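Local coordinates for protein dally-like, isoform A (Drosophila melanogaster, PDB 6XTZ) that is a glypican, probably a cell-surface proteoglycan, that binds Wnt and Hedgehog proteins and shields the palmitoleoyl lipid of Wnt, enabling signalling at a distance, at residues 117-127 against 142-153. The protein carries 5 engineered substitutions. Sequence-based numbering, arbitrary orientation.
Sequences NSYVFSDLFKE and VMDKFFNTLYQK. With O18 (O-palmitoleoyl serine), chain H.
Segments 118-127 and 142-153, parts of helices 118-134 and 139-158, pack side by side as an antiparallel helical hairpin, their axes 10.6 Å apart at closest approach and Leu124 drawn up against Phe146 where the backbones come nearest. The pair belongs to the all-helical glypican core and borders the pocket that holds O-palmitoleoyl serine. Phe146 is the centre of the interface. Its CB faces the other helix, and a chi1 of 171°, with CG anti to the backbone N, lays the ring against Leu124, whose CD2 sits almost exactly over the middle of one face, a CH-pi contact of 3.5 Å to the centroid. Leu150 CD1 lies off-centre over the opposite face. The rim of the same ring points at the face of Phe121 in an offset edge-to-face pair, planes at 77°, with Phe146 CZ 3.6 Å from Phe121 CE2. Another part of that rim, at CE2, meets C16, the terminal methyl of the lipid, at 3.9 Å, while Phe125 CE1 touches C8 midway along the chain. Replacing Phe146 by an alanine is likely to leave Leu124 CD2 and the Phe121 face without their partner and to open a gap beside the end of the lipid tail. Further along, Val120 enters as a knob among Phe146, Thr149, Leu150 and Lys153, its CG1 3.7 Å from Leu150 CD1. Beyond Leu124, whose CD1 rests on Met143 SD, Val142 CG1 packs on the aliphatic part of Glu127. At the other end Lys153, extended until it bends at its last torsion (chi4 47°), donates from NZ to Tyr119 OH at 2.8 Å.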
ATOM      1  N   ASN A 117     -33.155  -8.810 -25.565  1.00 46.09           N
ATOM      2  CA  ASN A 117     -32.469  -9.442 -24.447  1.00 46.88           C
ATOM      3  C   ASN A 117     -31.392  -8.545 -23.845  1.00 45.69           C
ATOM      4  O   ASN A 117     -30.463  -9.046 -23.203  1.00 43.22           O
ATOM      5  CB  ASN A 117     -31.849 -10.771 -24.877  1.00 45.48           C
ATOM      6  CG  ASN A 117     -32.811 -11.634 -25.659  1.00 51.89           C
ATOM      7  OD1 ASN A 117     -32.451 -12.194 -26.692  1.00 54.75           O
ATOM      8  ND2 ASN A 117     -34.044 -11.736 -25.179  1.00 57.20           N
ATOM      9  N   SER A 118     -31.493  -7.230 -24.047  1.00 42.80           N
ATOM     10  CA  SER A 118     -30.486  -6.328 -23.503  1.00 42.51           C
ATOM     11  C   SER A 118     -30.443  -6.386 -21.983  1.00 44.16           C
ATOM     12  O   SER A 118     -29.399  -6.106 -21.385  1.00 39.16           O
ATOM     13  CB  SER A 118     -30.752  -4.896 -23.968  1.00 43.25           C
ATOM     14  OG  SER A 118     -31.966  -4.403 -23.429  1.00 50.54           O
ATOM     15  N   TYR A 119     -31.556  -6.764 -21.347  1.00 45.76           N
ATOM     16  CA  TYR A 119     -31.598  -6.832 -19.890  1.00 48.38           C
ATOM     17  C   TYR A 119     -30.627  -7.870 -19.342  1.00 52.21           C
ATOM     18  O   TYR A 119     -30.091  -7.692 -18.243  1.00 56.36           O
ATOM     19  CB  TYR A 119     -33.022  -7.133 -19.421  1.00 47.26           C
ATOM     20  CG  TYR A 119     -33.495  -8.541 -19.721  1.00 48.45           C
ATOM     21  CD1 TYR A 119     -34.021  -8.872 -20.965  1.00 48.09           C
ATOM     22  CD2 TYR A 119     -33.427  -9.537 -18.755  1.00 52.41           C
ATOM     23  CE1 TYR A 119     -34.459 -10.159 -21.238  1.00 49.39           C
ATOM     24  CE2 TYR A 119     -33.859 -10.823 -19.018  1.00 50.30           C
ATOM     25  CZ  TYR A 119     -34.373 -11.127 -20.259  1.00 51.99           C
ATOM     26  OH  TYR A 119     -34.804 -12.407 -20.518  1.00 55.44           O
ATOM     27  N   VAL A 120     -30.387  -8.955 -20.083  1.00 53.03           N
ATOM     28  CA  VAL A 120     -29.424  -9.957 -19.633  1.00 49.74           C
ATOM     29  C   VAL A 120     -28.032  -9.349 -19.542  1.00 53.32           C
ATOM     30  O   VAL A 120     -27.246  -9.680 -18.646  1.00 56.71           O
ATOM     31  CB  VAL A 120     -29.445 -11.183 -20.566  1.00 50.98           C
ATOM     32  CG1 VAL A 120     -28.517 -12.267 -20.039  1.00 49.42           C
ATOM     33  CG2 VAL A 120     -30.861 -11.717 -20.716  1.00 49.44           C
ATOM     34  N   PHE A 121     -27.711  -8.436 -20.460  1.00 49.09           N
ATOM     35  CA  PHE A 121     -26.391  -7.816 -20.468  1.00 44.55           C
ATOM     36  C   PHE A 121     -26.304  -6.665 -19.471  1.00 44.22           C
ATOM     37  O   PHE A 121     -25.259  -6.470 -18.840  1.00 44.87           O
ATOM     38  CB  PHE A 121     -26.048  -7.338 -21.879  1.00 43.62           C
ATOM     39  CG  PHE A 121     -25.923  -8.451 -22.881  1.00 53.15           C
ATOM     40  CD1 PHE A 121     -27.041  -8.946 -23.536  1.00 54.43           C
ATOM     41  CD2 PHE A 121     -24.687  -9.006 -23.166  1.00 56.74           C
ATOM     42  CE1 PHE A 121     -26.927  -9.970 -24.457  1.00 57.60           C
ATOM     43  CE2 PHE A 121     -24.566 -10.029 -24.088  1.00 60.92           C
ATOM     44  CZ  PHE A 121     -25.688 -10.512 -24.733  1.00 59.83           C
ATOM     45  N   SER A 122     -27.383  -5.895 -19.315  1.00 45.50           N
ATOM     46  CA  SER A 122     -27.365  -4.809 -18.341  1.00 51.89           C
ATOM     47  C   SER A 122     -27.329  -5.341 -16.913  1.00 44.68           C
ATOM     48  O   SER A 122     -26.697  -4.732 -16.044  1.00 46.95           O
ATOM     49  CB  SER A 122     -28.572  -3.891 -18.539  1.00 57.52           C
ATOM     50  OG  SER A 122     -29.782  -4.548 -18.206  1.00 65.12           O
ATOM     51  N   ASP A 123     -27.993  -6.471 -16.653  1.00 44.50           N
ATOM     52  CA  ASP A 123     -27.920  -7.077 -15.326  1.00 45.00           C
ATOM     53  C   ASP A 123     -26.507  -7.548 -15.013  1.00 45.45           C
ATOM     54  O   ASP A 123     -26.057  -7.458 -13.865  1.00 45.43           O
ATOM     55  CB  ASP A 123     -28.907  -8.239 -15.218  1.00 46.58           C
ATOM     56  CG  ASP A 123     -30.352  -7.785 -15.249  1.00 55.36           C
ATOM     57  OD1 ASP A 123     -30.614  -6.610 -14.917  1.00 57.76           O
ATOM     58  OD2 ASP A 123     -31.226  -8.604 -15.604  1.00 62.37           O
ATOM     59  N   LEU A 124     -25.792  -8.057 -16.019  1.00 43.57           N
ATOM     60  CA  LEU A 124     -24.409  -8.467 -15.805  1.00 41.34           C
ATOM     61  C   LEU A 124     -23.521  -7.268 -15.502  1.00 45.91           C
ATOM     62  O   LEU A 124     -22.680  -7.325 -14.598  1.00 51.85           O
ATOM     63  CB  LEU A 124     -23.888  -9.226 -17.025  1.00 41.83           C
ATOM     64  CG  LEU A 124     -22.409  -9.623 -16.986  1.00 42.23           C
ATOM     65  CD1 LEU A 124     -22.106 -10.483 -15.766  1.00 39.71           C
ATOM     66  CD2 LEU A 124     -22.018 -10.347 -18.267  1.00 42.56           C
ATOM     67  N   PHE A 125     -23.695  -6.173 -16.247  1.00 46.71           N
ATOM     68  CA  PHE A 125     -22.929  -4.962 -15.971  1.00 48.95           C
ATOM     69  C   PHE A 125     -23.223  -4.431 -14.575  1.00 43.73           C
ATOM     70  O   PHE A 125     -22.313  -3.981 -13.871  1.00 40.99           O
ATOM     71  CB  PHE A 125     -23.232  -3.895 -17.023  1.00 49.41           C
ATOM     72  CG  PHE A 125     -22.242  -3.855 -18.146  1.00 53.85           C
ATOM     73  CD1 PHE A 125     -21.076  -3.118 -18.028  1.00 54.41           C
ATOM     74  CD2 PHE A 125     -22.474  -4.550 -19.322  1.00 59.42           C
ATOM     75  CE1 PHE A 125     -20.158  -3.074 -19.059  1.00 58.52           C
ATOM     76  CE2 PHE A 125     -21.559  -4.512 -20.358  1.00 63.10           C
ATOM     77  CZ  PHE A 125     -20.399  -3.773 -20.225  1.00 60.58           C
ATOM     78  N   LYS A 126     -24.491  -4.479 -14.158  1.00 43.08           N
ATOM     79  CA  LYS A 126     -24.852  -4.016 -12.823  1.00 43.26           C
ATOM     80  C   LYS A 126     -24.124  -4.819 -11.750  1.00 46.65           C
ATOM     81  O   LYS A 126     -23.652  -4.255 -10.756  1.00 43.96           O
ATOM     82  CB  LYS A 126     -26.366  -4.101 -12.633  1.00 47.80           C
ATOM     83  CG  LYS A 126     -26.868  -3.480 -11.339  1.00 64.42           C
ATOM     84  CD  LYS A 126     -28.389  -3.485 -11.274  1.00 75.66           C
ATOM     85  CE  LYS A 126     -28.941  -4.903 -11.321  1.00 83.91           C
ATOM     86  NZ  LYS A 126     -30.429  -4.923 -11.247  1.00 88.56           N
ATOM     87  N   GLU A 127     -24.016  -6.136 -11.938  1.00 42.98           N
ATOM     88  CA  GLU A 127     -23.260  -6.954 -10.995  1.00 39.55           C
ATOM     89  C   GLU A 127     -21.776  -6.609 -11.035  1.00 36.64           C
ATOM     90  O   GLU A 127     -21.112  -6.584  -9.994  1.00 34.85           O
ATOM     91  CB  GLU A 127     -23.470  -8.438 -11.295  1.00 42.82           C
ATOM     92  CG  GLU A 127     -24.911  -8.913 -11.177  1.00 54.10           C
ATOM     93  CD  GLU A 127     -25.322  -9.219  -9.747  1.00 68.63           C
ATOM     94  OE1 GLU A 127     -24.560  -8.888  -8.812  1.00 69.36           O
ATOM     95  OE2 GLU A 127     -26.412  -9.801  -9.560  1.00 72.93           O
ATOM     96  N   VAL A 142     -21.991 -15.238 -10.984  1.00 46.70           N
ATOM     97  CA  VAL A 142     -22.786 -14.361 -11.837  1.00 48.25           C
ATOM     98  C   VAL A 142     -22.489 -14.632 -13.309  1.00 52.09           C
ATOM     99  O   VAL A 142     -23.392 -14.602 -14.155  1.00 55.74           O
ATOM    100  CB  VAL A 142     -22.539 -12.887 -11.465  1.00 44.05           C
ATOM    101  CG1 VAL A 142     -23.282 -11.963 -12.414  1.00 43.01           C
ATOM    102  CG2 VAL A 142     -22.970 -12.626 -10.030  1.00 43.58           C
ATOM    103  N   MET A 143     -21.225 -14.906 -13.639  1.00 46.82           N
ATOM    104  CA  MET A 143     -20.873 -15.202 -15.024  1.00 45.97           C
ATOM    105  C   MET A 143     -21.516 -16.502 -15.494  1.00 46.99           C
ATOM    106  O   MET A 143     -21.994 -16.587 -16.631  1.00 45.22           O
ATOM    107  CB  MET A 143     -19.354 -15.273 -15.181  1.00 47.74           C
ATOM    108  CG  MET A 143     -18.632 -13.945 -15.008  1.00 46.03           C
ATOM    109  SD  MET A 143     -19.121 -12.711 -16.225  1.00 52.75           S
ATOM    110  CE  MET A 143     -18.768 -13.576 -17.754  1.00 60.16           C
ATOM    111  N   ASP A 144     -21.539 -17.524 -14.634  1.00 49.94           N
ATOM    112  CA  ASP A 144     -22.133 -18.799 -15.022  1.00 50.20           C
ATOM    113  C   ASP A 144     -23.636 -18.671 -15.232  1.00 54.01           C
ATOM    114  O   ASP A 144     -24.189 -19.252 -16.174  1.00 57.99           O
ATOM    115  CB  ASP A 144     -21.822 -19.866 -13.972  1.00 53.43           C
ATOM    116  CG  ASP A 144     -20.347 -20.217 -13.916  1.00 57.85           C
ATOM    117  OD1 ASP A 144     -19.644 -19.996 -14.925  1.00 59.60           O
ATOM    118  OD2 ASP A 144     -19.890 -20.715 -12.865  1.00 55.47           O
ATOM    119  N   LYS A 145     -24.317 -17.918 -14.365  1.00 54.62           N
ATOM    120  CA  LYS A 145     -25.744 -17.682 -14.560  1.00 60.95           C
ATOM    121  C   LYS A 145     -26.004 -16.827 -15.791  1.00 60.60           C
ATOM    122  O   LYS A 145     -27.068 -16.939 -16.411  1.00 67.87           O
ATOM    123  CB  LYS A 145     -26.348 -17.023 -13.319  1.00 67.88           C
ATOM    124  CG  LYS A 145     -26.314 -17.892 -12.072  1.00 74.35           C
ATOM    125  CD  LYS A 145     -27.056 -17.235 -10.921  1.00 77.55           C
ATOM    126  CE  LYS A 145     -27.101 -18.145  -9.703  1.00 81.90           C
ATOM    127  NZ  LYS A 145     -27.829 -17.517  -8.566  1.00 84.29           N
ATOM    128  N   PHE A 146     -25.048 -15.971 -16.159  1.00 54.03           N
ATOM    129  CA  PHE A 146     -25.189 -15.165 -17.367  1.00 46.63           C
ATOM    130  C   PHE A 146     -25.220 -16.045 -18.611  1.00 49.48           C
ATOM    131  O   PHE A 146     -26.112 -15.915 -19.457  1.00 51.08           O
ATOM    132  CB  PHE A 146     -24.049 -14.151 -17.444  1.00 43.84           C
ATOM    133  CG  PHE A 146     -23.971 -13.415 -18.749  1.00 45.08           C
ATOM    134  CD1 PHE A 146     -24.897 -12.434 -19.066  1.00 49.03           C
ATOM    135  CD2 PHE A 146     -22.954 -13.685 -19.649  1.00 45.97           C
ATOM    136  CE1 PHE A 146     -24.820 -11.749 -20.263  1.00 51.27           C
ATOM    137  CE2 PHE A 146     -22.871 -13.004 -20.850  1.00 52.14           C
ATOM    138  CZ  PHE A 146     -23.806 -12.035 -21.157  1.00 53.53           C
ATOM    139  N   PHE A 147     -24.254 -16.957 -18.736  1.00 45.29           N
ATOM    140  CA  PHE A 147     -24.219 -17.825 -19.907  1.00 49.25           C
ATOM    141  C   PHE A 147     -25.308 -18.887 -19.854  1.00 52.25           C
ATOM    142  O   PHE A 147     -25.789 -19.327 -20.903  1.00 53.72           O
ATOM    143  CB  PHE A 147     -22.842 -18.474 -20.045  1.00 51.34           C
ATOM    144  CG  PHE A 147     -21.773 -17.525 -20.501  1.00 50.28           C
ATOM    145  CD1 PHE A 147     -21.725 -17.102 -21.819  1.00 49.65           C
ATOM    146  CD2 PHE A 147     -20.819 -17.055 -19.615  1.00 46.75           C
ATOM    147  CE1 PHE A 147     -20.743 -16.228 -22.245  1.00 52.78           C
ATOM    148  CE2 PHE A 147     -19.836 -16.180 -20.034  1.00 48.02           C
ATOM    149  CZ  PHE A 147     -19.797 -15.764 -21.349  1.00 53.50           C
ATOM    150  N   ASN A 148     -25.710 -19.308 -18.651  1.00 52.33           N
ATOM    151  CA  ASN A 148     -26.820 -20.249 -18.535  1.00 54.21           C
ATOM    152  C   ASN A 148     -28.098 -19.661 -19.120  1.00 54.46           C
ATOM    153  O   ASN A 148     -28.842 -20.353 -19.825  1.00 51.19           O
ATOM    154  CB  ASN A 148     -27.031 -20.641 -17.073  1.00 56.59           C
ATOM    155  CG  ASN A 148     -28.159 -21.640 -16.894  1.00 61.99           C
ATOM    156  OD1 ASN A 148     -29.317 -21.262 -16.717  1.00 61.00           O
ATOM    157  ND2 ASN A 148     -27.824 -22.923 -16.940  1.00 65.91           N
ATOM    158  N   THR A 149     -28.366 -18.384 -18.836  1.00 48.27           N
ATOM    159  CA  THR A 149     -29.509 -17.714 -19.447  1.00 54.08           C
ATOM    160  C   THR A 149     -29.353 -17.642 -20.960  1.00 57.34           C
ATOM    161  O   THR A 149     -30.320 -17.852 -21.703  1.00 59.97           O
ATOM    162  CB  THR A 149     -29.676 -16.316 -18.853  1.00 50.64           C
ATOM    163  OG1 THR A 149     -29.906 -16.421 -17.443  1.00 58.70           O
ATOM    164  CG2 THR A 149     -30.848 -15.593 -19.495  1.00 49.28           C
ATOM    165  N   LEU A 150     -28.139 -17.359 -21.438  1.00 55.57           N
ATOM    166  CA  LEU A 150     -27.887 -17.381 -22.875  1.00 56.43           C
ATOM    167  C   LEU A 150     -28.053 -18.786 -23.442  1.00 57.58           C
ATOM    168  O   LEU A 150     -28.540 -18.955 -24.566  1.00 56.77           O
ATOM    169  CB  LEU A 150     -26.488 -16.843 -23.174  1.00 57.16           C
ATOM    170  CG  LEU A 150     -26.367 -15.371 -23.576  1.00 58.74           C
ATOM    171  CD1 LEU A 150     -27.084 -14.470 -22.587  1.00 62.26           C
ATOM    172  CD2 LEU A 150     -24.905 -14.973 -23.700  1.00 51.77           C
ATOM    173  N   TYR A 151     -27.649 -19.807 -22.681  1.00 57.18           N
ATOM    174  CA  TYR A 151     -27.835 -21.182 -23.131  1.00 52.44           C
ATOM    175  C   TYR A 151     -29.312 -21.505 -23.315  1.00 56.57           C
ATOM    176  O   TYR A 151     -29.690 -22.211 -24.257  1.00 58.80           O
ATOM    177  CB  TYR A 151     -27.199 -22.157 -22.137  1.00 52.75           C
ATOM    178  CG  TYR A 151     -25.689 -22.093 -22.049  1.00 53.74           C
ATOM    179  CD1 TYR A 151     -24.935 -21.460 -23.031  1.00 53.29           C
ATOM    180  CD2 TYR A 151     -25.015 -22.671 -20.979  1.00 52.53           C
ATOM    181  CE1 TYR A 151     -23.555 -21.404 -22.947  1.00 50.02           C
ATOM    182  CE2 TYR A 151     -23.639 -22.621 -20.888  1.00 50.96           C
ATOM    183  CZ  TYR A 151     -22.913 -21.986 -21.873  1.00 55.16           C
ATOM    184  OH  TYR A 151     -21.539 -21.935 -21.781  1.00 59.12           O
ATOM    185  N   GLN A 152     -30.162 -20.994 -22.422  1.00 59.59           N
ATOM    186  CA  GLN A 152     -31.593 -21.261 -22.517  1.00 65.42           C
ATOM    187  C   GLN A 152     -32.206 -20.551 -23.716  1.00 75.88           C
ATOM    188  O   GLN A 152     -32.962 -21.152 -24.488  1.00 79.16           O
ATOM    189  CB  GLN A 152     -32.291 -20.837 -21.226  1.00 63.43           C
ATOM    190  CG  GLN A 152     -31.793 -21.553 -19.984  1.00 66.38           C
ATOM    191  CD  GLN A 152     -32.511 -21.104 -18.729  1.00 66.96           C
ATOM    192  OE1 GLN A 152     -33.740 -21.058 -18.685  1.00 67.67           O
ATOM    193  NE2 GLN A 152     -31.746 -20.763 -17.700  1.00 71.44           N
ATOM    194  N   LYS A 153     -31.894 -19.262 -23.886  1.00 76.87           N
ATOM    195  CA  LYS A 153     -32.450 -18.509 -25.006  1.00 74.87           C
ATOM    196  C   LYS A 153     -31.949 -19.046 -26.340  1.00 76.72           C
ATOM    197  O   LYS A 153     -32.705 -19.104 -27.318  1.00 76.93           O
ATOM    198  CB  LYS A 153     -32.111 -17.027 -24.861  1.00 70.18           C
ATOM    199  CG  LYS A 153     -32.988 -16.300 -23.861  1.00 71.79           C
ATOM    200  CD  LYS A 153     -32.530 -14.871 -23.646  1.00 68.60           C
ATOM    201  CE  LYS A 153     -33.626 -14.052 -22.993  1.00 65.07           C
ATOM    202  NZ  LYS A 153     -34.228 -14.761 -21.833  1.00 69.73           N
TER
HETATM  203  CA  O18 H 707     -10.571   2.097 -24.576  1.00 92.73           C
HETATM  204  CB  O18 H 707     -12.081   1.920 -24.589  1.00 93.70           C
HETATM  205  C1  O18 H 707     -13.475   0.017 -24.398  1.00 89.14           C
HETATM  206  C2  O18 H 707     -13.726  -1.244 -23.627  1.00 85.44           C
HETATM  207  C3  O18 H 707     -13.683  -1.054 -22.116  1.00 81.25           C
HETATM  208  C4  O18 H 707     -14.184  -2.275 -21.360  1.00 77.07           C
HETATM  209  C5  O18 H 707     -14.300  -2.078 -19.857  1.00 70.80           C
HETATM  210  C6  O18 H 707     -14.955  -3.246 -19.134  1.00 68.05           C
HETATM  211  C7  O18 H 707     -16.378  -3.531 -19.583  1.00 65.96           C
HETATM  212  C8  O18 H 707     -17.023  -4.726 -18.884  1.00 63.23           C
HETATM  213  C9  O18 H 707     -16.350  -6.028 -19.192  1.00 63.83           C
HETATM  214  C10 O18 H 707     -16.857  -7.016 -19.904  1.00 63.81           C
HETATM  215  C11 O18 H 707     -18.205  -7.039 -20.555  1.00 68.67           C
HETATM  216  C12 O18 H 707     -18.652  -8.440 -20.966  1.00 73.19           C
HETATM  217  C13 O18 H 707     -19.977  -8.467 -21.715  1.00 75.23           C
HETATM  218  C14 O18 H 707     -20.461  -9.862 -22.080  1.00 73.23           C
HETATM  219  C15 O18 H 707     -19.520 -10.636 -22.983  1.00 73.60           C
HETATM  220  C16 O18 H 707     -20.072 -11.980 -23.403  1.00 72.86           C
HETATM  221  C   O18 H 707     -10.275   2.359 -23.100  1.00 90.60           C
HETATM  222  N   O18 H 707      -9.886   0.906 -25.048  1.00 91.58           N
HETATM  223  OG  O18 H 707     -12.414   0.676 -23.932  1.00 92.25           O
HETATM  224  O11 O18 H 707     -14.142   0.397 -25.324  1.00 86.85           O
HETATM  225  O   O18 H 707      -9.586   3.317 -22.762  1.00 90.16           O